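PDB 7A9J: Cfl from Pectobacterium brasiliense, which probably activates carboxylic acids such as coronafacic acid with ATP and couples them to amines as amides, as a member of the AMP-forming ligase family. Local coordinates for residues 265-273 / 289-300; 465-473 / 496-507. The protein carries 1 engineered substitution. One frame throughout, in Å; residues are numbered along the deposited sequence.

Contact 1. Residues 265-273 / 289-300; sequences ENITETLKE and IIKNEENNNNSL
Helix-helix packing at the periphery of the AMP-binding domain brings Thr268 and Leu271 against Ile289, Asn292 and Leu300. The helices precede and follow strand 278-281. Their axes approach to 10.4 Å and cross at -95°, so contact concentrates where they pass, and the loop after helix 283-294 extends it along the first helix.

The polar evidence centres on Thr268. Asn292 ND2 donates to Thr268 OG1 over 3.2 Å, with OG1 lying in the Asn292 amide plane and an N-H...O angle of 150°. With chi1 at -61°, the Thr268 hydroxyl sits beside its own backbone N and CG2 is turned toward Asn296 OD1 and Glu293 OE2. Thr268 OG1 in turn donates to water 1 at 2.8 Å. That water donates hydrogen bonds to Ile289 O, 2.7 Å away, and to Glu293 OE2, so it bridges the helices and occupies a backbone carbonyl.

Beside this polar row lies an apolar layer. Leu271 CD1 touches both Leu300 CD2 at 3.9 Å and Ile289 CD1 at 4.1 Å, while Ile289 also reaches Phe326 of helix 316-326. The extended Lys272 chain lays its CG against Leu300 CD1, and its NZ makes weak bonds to OD1 of the poorly ordered Asn296 and to water 2. The loop's return is held in part within its own segment: Leu300 N donates to the syn side of Glu293 OE1 at 3.2 Å, tilted from the carboxylate plane.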
loop_
_atom_site.group_PDB
_atom_site.type_symbol
_atom_site.label_atom_id
_atom_site.label_comp_id
_atom_site.label_asym_id
_atom_site.label_seq_id
_atom_site.Cartn_x
_atom_site.Cartn_y
_atom_site.Cartn_z
ATOM N N GLU A 265 6.776 8.781 13.257
ATOM C CA GLU A 265 7.865 8.373 14.136
ATOM C C GLU A 265 7.392 8.236 15.578
ATOM O O GLU A 265 7.902 7.393 16.313
ATOM C CB GLU A 265 9.034 9.366 14.061
ATOM C CG GLU A 265 9.705 9.422 12.693
ATOM C CD GLU A 265 10.570 10.687 12.482
ATOM O OE1 GLU A 265 11.113 10.839 11.358
ATOM O OE2 GLU A 265 10.709 11.523 13.420
ATOM N N ASN A 266 6.415 9.030 16.003
ATOM C CA ASN A 266 5.915 8.880 17.363
ATOM C C ASN A 266 4.544 8.207 17.352
ATOM O O ASN A 266 3.632 8.640 18.068
ATOM C CB ASN A 266 5.895 10.259 18.031
ATOM C CG ASN A 266 7.296 10.795 18.253
ATOM O OD1 ASN A 266 7.745 11.711 17.557
ATOM N ND2 ASN A 266 7.999 10.221 19.223
ATOM N N ILE A 267 4.418 7.113 16.583
ATOM C CA ILE A 267 3.100 6.614 16.198
ATOM C C ILE A 267 2.303 6.160 17.415
ATOM O O ILE A 267 1.079 6.336 17.456
ATOM C CB ILE A 267 3.209 5.494 15.136
ATOM C CG1 ILE A 267 1.808 4.998 14.714
ATOM C CG2 ILE A 267 4.082 4.345 15.635
ATOM C CD1 ILE A 267 1.030 6.071 13.972
ATOM N N THR A 268 2.951 5.511 18.388
ATOM C CA THR A 268 2.202 5.029 19.550
ATOM C C THR A 268 1.533 6.185 20.289
ATOM O O THR A 268 0.338 6.133 20.605
ATOM C CB THR A 268 3.124 4.251 20.500
ATOM O OG1 THR A 268 3.651 3.121 19.790
ATOM C CG2 THR A 268 2.335 3.755 21.699
ATOM N N GLU A 269 2.297 7.241 20.580
ATOM C CA GLU A 269 1.711 8.394 21.261
ATOM C C GLU A 269 0.693 9.102 20.376
ATOM O O GLU A 269 -0.341 9.566 20.867
ATOM C CB GLU A 269 2.804 9.348 21.727
ATOM C CG GLU A 269 3.484 8.894 23.035
ATOM C CD GLU A 269 2.531 8.853 24.251
ATOM O OE1 GLU A 269 1.457 9.502 24.220
ATOM O OE2 GLU A 269 2.862 8.169 25.251
ATOM N N THR A 270 0.975 9.220 19.077
ATOM C CA THR A 270 0.015 9.813 18.161
ATOM C C THR A 270 -1.303 9.053 18.157
ATOM O O THR A 270 -2.380 9.666 18.112
ATOM C CB THR A 270 0.636 9.851 16.764
ATOM O OG1 THR A 270 1.791 10.724 16.835
ATOM C CG2 THR A 270 -0.391 10.346 15.710
ATOM N N LEU A 271 -1.239 7.718 18.178
ATOM C CA LEU A 271 -2.461 6.919 18.121
ATOM C C LEU A 271 -3.251 7.027 19.420
ATOM O O LEU A 271 -4.491 7.023 19.393
ATOM C CB LEU A 271 -2.130 5.455 17.799
ATOM C CG LEU A 271 -1.752 5.148 16.349
ATOM C CD1 LEU A 271 -1.458 3.674 16.177
ATOM C CD2 LEU A 271 -2.961 5.576 15.432
ATOM N N LYS A 272 -2.564 7.100 20.560
ATOM C CA LYS A 272 -3.279 7.349 21.815
ATOM C C LYS A 272 -4.000 8.685 21.765
ATOM O O LYS A 272 -5.102 8.827 22.302
ATOM C CB LYS A 272 -2.323 7.308 23.008
ATOM C CG LYS A 272 -1.787 5.909 23.313
ATOM C CD LYS A 272 -0.833 5.959 24.516
ATOM C CE LYS A 272 -0.386 4.563 24.947
ATOM N NZ LYS A 272 0.695 4.612 25.966
ATOM N N GLU A 273 -3.407 9.674 21.111
ATOM C CA GLU A 273 -4.058 10.981 21.120
ATOM C C GLU A 273 -5.184 11.041 20.104
ATOM O O GLU A 273 -6.236 11.629 20.366
ATOM C CB GLU A 273 -3.061 12.089 20.823
ATOM C CG GLU A 273 -3.715 13.446 20.713
ATOM C CD GLU A 273 -2.702 14.564 20.582
ATOM O OE1 GLU A 273 -3.079 15.737 20.795
ATOM O OE2 GLU A 273 -1.526 14.263 20.269
ATOM N N ILE A 289 4.515 -0.862 15.211
ATOM C CA ILE A 289 3.553 -0.571 16.259
ATOM C C ILE A 289 3.620 -1.650 17.349
ATOM O O ILE A 289 3.631 -1.348 18.552
ATOM C CB ILE A 289 2.172 -0.411 15.606
ATOM C CG1 ILE A 289 2.172 0.968 14.885
ATOM C CG2 ILE A 289 1.069 -0.435 16.635
ATOM C CD1 ILE A 289 0.998 1.187 13.972
ATOM N N ILE A 290 3.752 -2.905 16.933
ATOM C CA ILE A 290 3.880 -4.018 17.870
ATOM C C ILE A 290 5.144 -3.860 18.696
ATOM O O ILE A 290 5.139 -4.029 19.923
ATOM C CB ILE A 290 3.885 -5.351 17.105
ATOM C CG1 ILE A 290 2.515 -5.587 16.451
ATOM C CG2 ILE A 290 4.372 -6.535 18.010
ATOM C CD1 ILE A 290 2.534 -6.697 15.413
ATOM N N LYS A 291 6.251 -3.542 18.028
ATOM C CA LYS A 291 7.522 -3.493 18.734
ATOM C C LYS A 291 7.551 -2.372 19.766
ATOM O O LYS A 291 8.161 -2.522 20.824
ATOM C CB LYS A 291 8.666 -3.335 17.740
ATOM C CG LYS A 291 10.033 -3.461 18.430
ATOM C CD LYS A 291 11.209 -3.432 17.461
ATOM C CE LYS A 291 11.632 -4.830 17.045
ATOM N NZ LYS A 291 13.036 -4.808 16.561
ATOM N N ASN A 292 6.876 -1.256 19.493
ATOM C CA ASN A 292 6.858 -0.150 20.447
ATOM C C ASN A 292 6.205 -0.546 21.770
ATOM O O ASN A 292 6.571 -0.016 22.826
ATOM C CB ASN A 292 6.134 1.043 19.838
ATOM C CG ASN A 292 6.886 1.632 18.672
ATOM O OD1 ASN A 292 8.050 1.287 18.428
ATOM N ND2 ASN A 292 6.233 2.536 17.945
ATOM N N GLU A 293 5.257 -1.487 21.738
ATOM C CA GLU A 293 4.559 -1.908 22.954
ATOM C C GLU A 293 5.451 -2.666 23.919
ATOM O O GLU A 293 5.146 -2.688 25.117
ATOM C CB GLU A 293 3.358 -2.788 22.613
ATOM C CG GLU A 293 2.259 -2.035 21.940
ATOM C CD GLU A 293 1.627 -0.989 22.845
ATOM O OE1 GLU A 293 0.955 -1.351 23.844
ATOM O OE2 GLU A 293 1.806 0.199 22.550
ATOM N N GLU A 294 6.509 -3.321 23.419
ATOM C CA GLU A 294 7.403 -4.060 24.297
ATOM C C GLU A 294 7.945 -3.149 25.393
ATOM O O GLU A 294 8.094 -3.576 26.544
ATOM C CB GLU A 294 8.527 -4.695 23.467
ATOM C CG GLU A 294 9.799 -3.859 23.367
ATOM C CD GLU A 294 10.657 -4.183 22.152
ATOM O OE1 GLU A 294 11.203 -3.226 21.547
ATOM O OE2 GLU A 294 10.792 -5.381 21.805
ATOM N N ASN A 295 8.189 -1.880 25.064
ATOM C CA ASN A 295 8.459 -0.847 26.050
ATOM C C ASN A 295 7.137 -0.223 26.468
ATOM O O ASN A 295 6.209 -0.938 26.864
ATOM C CB ASN A 295 9.402 0.207 25.476
ATOM C CG ASN A 295 10.287 -0.352 24.382
ATOM O OD1 ASN A 295 11.282 -1.028 24.664
ATOM N ND2 ASN A 295 9.924 -0.087 23.123
ATOM N N ASN A 296 7.038 1.102 26.376
ATOM C CA ASN A 296 5.819 1.809 26.743
ATOM C C ASN A 296 5.332 1.399 28.126
ATOM O O ASN A 296 6.060 0.753 28.882
ATOM C CB ASN A 296 4.729 1.565 25.700
ATOM C CG ASN A 296 4.587 2.723 24.745
ATOM O OD1 ASN A 296 3.756 3.607 24.950
ATOM N ND2 ASN A 296 5.410 2.738 23.701
ATOM N N ASN A 297 4.105 1.766 28.468
ATOM C CA ASN A 297 3.576 1.445 29.786
ATOM C C ASN A 297 2.059 1.562 29.761
ATOM O O ASN A 297 1.350 0.596 30.068
ATOM C CB ASN A 297 4.176 2.371 30.861
ATOM C CG ASN A 297 5.436 1.789 31.537
ATOM O OD1 ASN A 297 5.539 0.581 31.766
ATOM N ND2 ASN A 297 6.388 2.663 31.866
ATOM N N ASN A 298 1.556 2.741 29.372
ATOM C CA ASN A 298 0.117 2.993 29.365
ATOM C C ASN A 298 -0.622 2.069 28.413
ATOM O O ASN A 298 -1.846 1.931 28.528
ATOM C CB ASN A 298 -0.171 4.455 28.999
ATOM C CG ASN A 298 0.272 5.430 30.078
ATOM O OD1 ASN A 298 0.281 5.097 31.263
ATOM N ND2 ASN A 298 0.635 6.643 29.671
ATOM N N SER A 299 0.096 1.435 27.490
ATOM C CA SER A 299 -0.464 0.434 26.606
ATOM C C SER A 299 -1.478 1.067 25.663
ATOM O O SER A 299 -2.426 1.747 26.077
ATOM C CB SER A 299 -1.087 -0.719 27.392
ATOM O OG SER A 299 -0.143 -1.763 27.560
ATOM N N LEU A 300 -1.267 0.849 24.382
ATOM C CA LEU A 300 -2.176 1.342 23.370
ATOM C C LEU A 300 -3.260 0.295 23.140
ATOM O O LEU A 300 -2.957 -0.881 22.896
ATOM C CB LEU A 300 -1.396 1.631 22.092
ATOM C CG LEU A 300 -2.186 1.934 20.834
ATOM C CD1 LEU A 300 -2.873 3.258 20.993
ATOM C CD2 LEU A 300 -1.204 1.959 19.687
HETATM O O HOH W 1 2.518 0.604 19.958
HETATM O O HOH W 2 1.695 1.576 24.542
#

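Contact 2. Residues 465-473 / 496-507; sequences ERIIALIQP and KHPSEYIFIKEI
A beta-alpha-beta unit of the C-terminal domain, strand 464-473, helix 481-491 and strand 500-503, is closed here by parallel pairing of its two strands, with Ala469 opposite Tyr501 and Ile471 opposite Phe503. The strand directions differ by 33°. Ala469 and Ile471 each use both N and O, as parallel pairing requires. Ala469 N donates a hydrogen bond to Glu500 O, and Ala469 O accepts one from Ile502 N at 2.8 Å. Ile471 N then donates to Ile502 O, and Ile504 N to Ile471 O at 3.0 Å.

At one end, Arg466 NH1 forms a salt bridge with Glu500 OE1 at 2.7 Å. The carboxylate oxygen lies in the guanidinium plane, but NH1 stands above the carboxylate plane, 59° out of it. Ile468 CD1 rests over one guanidinium face, offset toward its rim, and Tyr524 OH bonds both Arg466 NH2 and Glu500 OE2, tying the pair to a helix. At the other end, Gln472 has CG anti to its backbone N (chi1 174°), and the extended chain carries OE1 to Ile507 N, 3.2 Å away, joining the turn after the strand.

On one face Ala469 CB meets Tyr501 CD1 obliquely at 3.7 Å; Ile471 CG1 crosses to Tyr501 CD1, and its CG2 lies alongside Phe503. Helix 481-491 packs on Tyr501 on this side. On the opposite face Leu470 CD1 packs on Ile502 CG2 and Ile504 CG2, helix 524-530 covers Ile468 and Ile502, and strands 450-460 and 533-536 flank the pair on either side.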
loop_
_atom_site.group_PDB
_atom_site.type_symbol
_atom_site.label_atom_id
_atom_site.label_comp_id
_atom_site.label_asym_id
_atom_site.label_seq_id
_atom_site.Cartn_x
_atom_site.Cartn_y
_atom_site.Cartn_z
ATOM N N GLU A 465 17.362 -30.620 -4.971
ATOM C CA GLU A 465 17.303 -29.618 -3.927
ATOM C C GLU A 465 17.158 -30.286 -2.577
ATOM O O GLU A 465 16.576 -31.365 -2.467
ATOM C CB GLU A 465 16.074 -28.669 -4.089
ATOM C CG GLU A 465 16.113 -27.786 -5.317
ATOM C CD GLU A 465 14.806 -26.955 -5.450
ATOM O OE1 GLU A 465 14.545 -26.081 -4.597
ATOM O OE2 GLU A 465 14.008 -27.180 -6.382
ATOM N N ARG A 466 17.600 -29.591 -1.535
ATOM C CA ARG A 466 17.445 -30.076 -0.170
ATOM C C ARG A 466 16.895 -28.932 0.665
ATOM O O ARG A 466 17.369 -27.800 0.532
ATOM C CB ARG A 466 18.797 -30.542 0.364
ATOM C CG ARG A 466 18.821 -31.023 1.782
ATOM C CD ARG A 466 20.169 -31.739 2.065
ATOM N NE ARG A 466 21.303 -30.865 1.791
ATOM C CZ ARG A 466 21.986 -30.186 2.704
ATOM N NH1 ARG A 466 21.659 -30.273 3.992
ATOM N NH2 ARG A 466 23.011 -29.427 2.314
ATOM N N ILE A 467 15.912 -29.230 1.521
ATOM C CA ILE A 467 15.236 -28.173 2.282
ATOM C C ILE A 467 15.977 -27.878 3.568
ATOM O O ILE A 467 16.258 -28.783 4.362
ATOM C CB ILE A 467 13.780 -28.571 2.574
ATOM C CG1 ILE A 467 13.042 -28.717 1.242
ATOM C CG2 ILE A 467 13.086 -27.521 3.512
ATOM C CD1 ILE A 467 11.614 -29.217 1.424
ATOM N N ILE A 468 16.280 -26.600 3.784
ATOM C CA ILE A 468 16.937 -26.135 5.000
ATOM C C ILE A 468 15.947 -25.271 5.775
ATOM O O ILE A 468 15.251 -24.430 5.181
ATOM C CB ILE A 468 18.193 -25.318 4.643
ATOM C CG1 ILE A 468 19.047 -26.055 3.588
ATOM C CG2 ILE A 468 18.932 -24.897 5.923
ATOM C CD1 ILE A 468 19.575 -27.452 3.989
ATOM N N ALA A 469 15.909 -25.427 7.091
ATOM C CA ALA A 469 15.098 -24.527 7.917
ATOM C C ALA A 469 16.014 -23.716 8.818
ATOM O O ALA A 469 16.769 -24.287 9.621
ATOM C CB ALA A 469 14.093 -25.313 8.770
ATOM N N LEU A 470 15.935 -22.400 8.705
ATOM C CA LEU A 470 16.523 -21.525 9.705
ATOM C C LEU A 470 15.533 -21.356 10.849
ATOM O O LEU A 470 14.386 -20.959 10.627
ATOM C CB LEU A 470 16.890 -20.198 9.039
ATOM C CG LEU A 470 17.930 -19.226 9.575
ATOM C CD1 LEU A 470 19.161 -19.989 10.007
ATOM C CD2 LEU A 470 18.286 -18.266 8.432
ATOM N N ILE A 471 15.953 -21.694 12.065
ATOM C CA ILE A 471 15.076 -21.734 13.239
ATOM C C ILE A 471 15.590 -20.727 14.261
ATOM O O ILE A 471 16.737 -20.835 14.717
ATOM C CB ILE A 471 15.041 -23.131 13.881
ATOM C CG1 ILE A 471 14.601 -24.206 12.884
ATOM C CG2 ILE A 471 14.157 -23.124 15.148
ATOM C CD1 ILE A 471 13.170 -24.105 12.482
ATOM N N GLN A 472 14.730 -19.794 14.674
ATOM C CA GLN A 472 15.092 -18.846 15.726
ATOM C C GLN A 472 14.359 -19.224 16.997
ATOM O O GLN A 472 13.132 -19.046 17.069
ATOM C CB GLN A 472 14.763 -17.407 15.325
ATOM C CG GLN A 472 14.993 -16.379 16.434
ATOM C CD GLN A 472 14.678 -14.965 15.974
ATOM O OE1 GLN A 472 15.189 -14.495 14.944
ATOM N NE2 GLN A 472 13.826 -14.283 16.727
ATOM N N PRO A 473 15.051 -19.769 18.002
ATOM C CA PRO A 473 14.365 -20.208 19.219
ATOM C C PRO A 473 13.720 -19.047 19.957
ATOM O O PRO A 473 14.231 -17.922 19.973
ATOM C CB PRO A 473 15.489 -20.849 20.045
ATOM C CG PRO A 473 16.490 -21.273 19.016
ATOM C CD PRO A 473 16.467 -20.168 18.004
ATOM N N LYS A 496 7.702 -32.591 2.598
ATOM C CA LYS A 496 7.841 -31.165 2.876
ATOM C C LYS A 496 8.814 -30.884 4.017
ATOM O O LYS A 496 9.130 -29.711 4.278
ATOM C CB LYS A 496 6.466 -30.582 3.218
ATOM C CG LYS A 496 5.421 -30.761 2.139
ATOM C CD LYS A 496 4.065 -30.345 2.702
ATOM C CE LYS A 496 2.964 -30.475 1.692
ATOM N NZ LYS A 496 1.673 -30.049 2.313
ATOM N N HIS A 497 9.278 -31.919 4.696
ATOM C CA HIS A 497 10.084 -31.751 5.897
ATOM C C HIS A 497 11.479 -31.219 5.565
ATOM O O HIS A 497 12.148 -31.742 4.661
ATOM C CB HIS A 497 10.262 -33.092 6.620
ATOM C CG HIS A 497 9.082 -33.536 7.431
ATOM N ND1 HIS A 497 7.780 -33.163 7.151
ATOM C CD2 HIS A 497 9.019 -34.319 8.533
ATOM C CE1 HIS A 497 6.968 -33.703 8.042
ATOM N NE2 HIS A 497 7.695 -34.408 8.893
ATOM N N PRO A 498 11.988 -30.287 6.357
ATOM C CA PRO A 498 13.383 -29.868 6.198
ATOM C C PRO A 498 14.298 -31.068 6.366
ATOM O O PRO A 498 14.011 -31.987 7.138
ATOM C CB PRO A 498 13.578 -28.834 7.319
ATOM C CG PRO A 498 12.173 -28.269 7.565
ATOM C CD PRO A 498 11.234 -29.443 7.315
ATOM N N SER A 499 15.353 -31.087 5.574
ATOM C CA SER A 499 16.430 -32.042 5.792
ATOM C C SER A 499 17.418 -31.605 6.867
ATOM O O SER A 499 18.229 -32.426 7.321
ATOM C CB SER A 499 17.176 -32.249 4.480
ATOM O OG SER A 499 16.384 -32.977 3.565
ATOM N N GLU A 500 17.361 -30.356 7.308
ATOM C CA GLU A 500 18.391 -29.794 8.159
ATOM C C GLU A 500 17.848 -28.565 8.863
ATOM O O GLU A 500 17.037 -27.833 8.305
ATOM C CB GLU A 500 19.587 -29.421 7.316
ATOM C CG GLU A 500 20.741 -28.845 8.039
ATOM C CD GLU A 500 21.914 -28.739 7.086
ATOM O OE1 GLU A 500 22.358 -29.786 6.566
ATOM O OE2 GLU A 500 22.342 -27.611 6.805
ATOM N N TYR A 501 18.310 -28.355 10.087
ATOM C CA TYR A 501 17.899 -27.243 10.937
ATOM C C TYR A 501 19.130 -26.411 11.280
ATOM O O TYR A 501 20.152 -26.961 11.712
ATOM C CB TYR A 501 17.222 -27.800 12.211
ATOM C CG TYR A 501 15.954 -28.536 11.889
ATOM C CD1 TYR A 501 14.851 -27.836 11.431
ATOM C CD2 TYR A 501 15.850 -29.914 12.010
ATOM C CE1 TYR A 501 13.678 -28.458 11.117
ATOM C CE2 TYR A 501 14.641 -30.567 11.701
ATOM C CZ TYR A 501 13.566 -29.810 11.242
ATOM O OH TYR A 501 12.358 -30.363 10.891
ATOM N N ILE A 502 19.049 -25.101 11.058
ATOM C CA ILE A 502 20.103 -24.175 11.447
ATOM C C ILE A 502 19.536 -23.285 12.543
ATOM O O ILE A 502 18.650 -22.464 12.291
ATOM C CB ILE A 502 20.608 -23.351 10.257
ATOM C CG1 ILE A 502 21.188 -24.282 9.178
ATOM C CG2 ILE A 502 21.719 -22.382 10.705
ATOM C CD1 ILE A 502 21.668 -23.577 7.914
ATOM N N PHE A 503 20.016 -23.459 13.767
ATOM C CA PHE A 503 19.541 -22.652 14.883
ATOM C C PHE A 503 20.375 -21.384 14.942
ATOM O O PHE A 503 21.606 -21.449 15.045
ATOM C CB PHE A 503 19.628 -23.406 16.213
ATOM C CG PHE A 503 18.734 -24.602 16.286
ATOM C CD1 PHE A 503 19.122 -25.807 15.710
ATOM C CD2 PHE A 503 17.505 -24.529 16.912
ATOM C CE1 PHE A 503 18.295 -26.916 15.760
ATOM C CE2 PHE A 503 16.680 -25.637 16.978
ATOM C CZ PHE A 503 17.077 -26.834 16.399
ATOM N N ILE A 504 19.706 -20.238 14.901
ATOM C CA ILE A 504 20.351 -18.938 15.011
ATOM C C ILE A 504 19.394 -18.033 15.778
ATOM O O ILE A 504 18.186 -18.049 15.522
ATOM C CB ILE A 504 20.709 -18.375 13.618
ATOM C CG1 ILE A 504 21.676 -17.204 13.736
ATOM C CG2 ILE A 504 19.474 -17.963 12.851
ATOM C CD1 ILE A 504 22.167 -16.699 12.400
ATOM N N LYS A 505 19.894 -17.289 16.757
ATOM C CA LYS A 505 18.936 -16.562 17.584
ATOM C C LYS A 505 18.635 -15.171 17.056
ATOM O O LYS A 505 17.864 -14.439 17.679
ATOM C CB LYS A 505 19.395 -16.529 19.041
ATOM C CG LYS A 505 19.192 -17.900 19.687
ATOM C CD LYS A 505 19.314 -17.929 21.195
ATOM C CE LYS A 505 19.091 -19.355 21.676
ATOM N NZ LYS A 505 19.747 -20.334 20.743
ATOM N N GLU A 506 19.170 -14.822 15.891
ATOM C CA GLU A 506 18.725 -13.643 15.159
ATOM C C GLU A 506 18.785 -13.962 13.675
ATOM O O GLU A 506 19.860 -14.274 13.155
ATOM C CB GLU A 506 19.593 -12.436 15.486
ATOM C CG GLU A 506 19.196 -11.186 14.763
ATOM C CD GLU A 506 20.166 -10.054 15.020
ATOM O OE1 GLU A 506 21.294 -10.332 15.490
ATOM O OE2 GLU A 506 19.799 -8.887 14.758
ATOM N N ILE A 507 17.647 -13.898 12.994
ATOM C CA ILE A 507 17.631 -14.168 11.560
ATOM C C ILE A 507 17.962 -12.879 10.819
ATOM O O ILE A 507 17.341 -11.846 11.086
ATOM C CB ILE A 507 16.278 -14.754 11.126
ATOM C CG1 ILE A 507 16.150 -16.181 11.648
ATOM C CG2 ILE A 507 16.110 -14.684 9.599
ATOM C CD1 ILE A 507 14.821 -16.819 11.352
HETATM O O HOH W 3 14.895 -31.946 1.519
#

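Read from the N terminus, contact 1 comes first: 15 residues, including strand 278-281, separate its two segments, and the chain then enters strand 306-311, whose Gly310 and Gly311 line the ligand pocket. Contact 2 opens much later and spans 22 residues that include helix 481-491. The two loops are therefore in series and neither nest nor cross. Contact 1 ties helices within the AMP-binding range, contact 2 strands within the C-terminal range. Their centres are 33 Å apart, and even their nearest atoms stay about 8 Å apart. Neither contact spans the junction between the two domains.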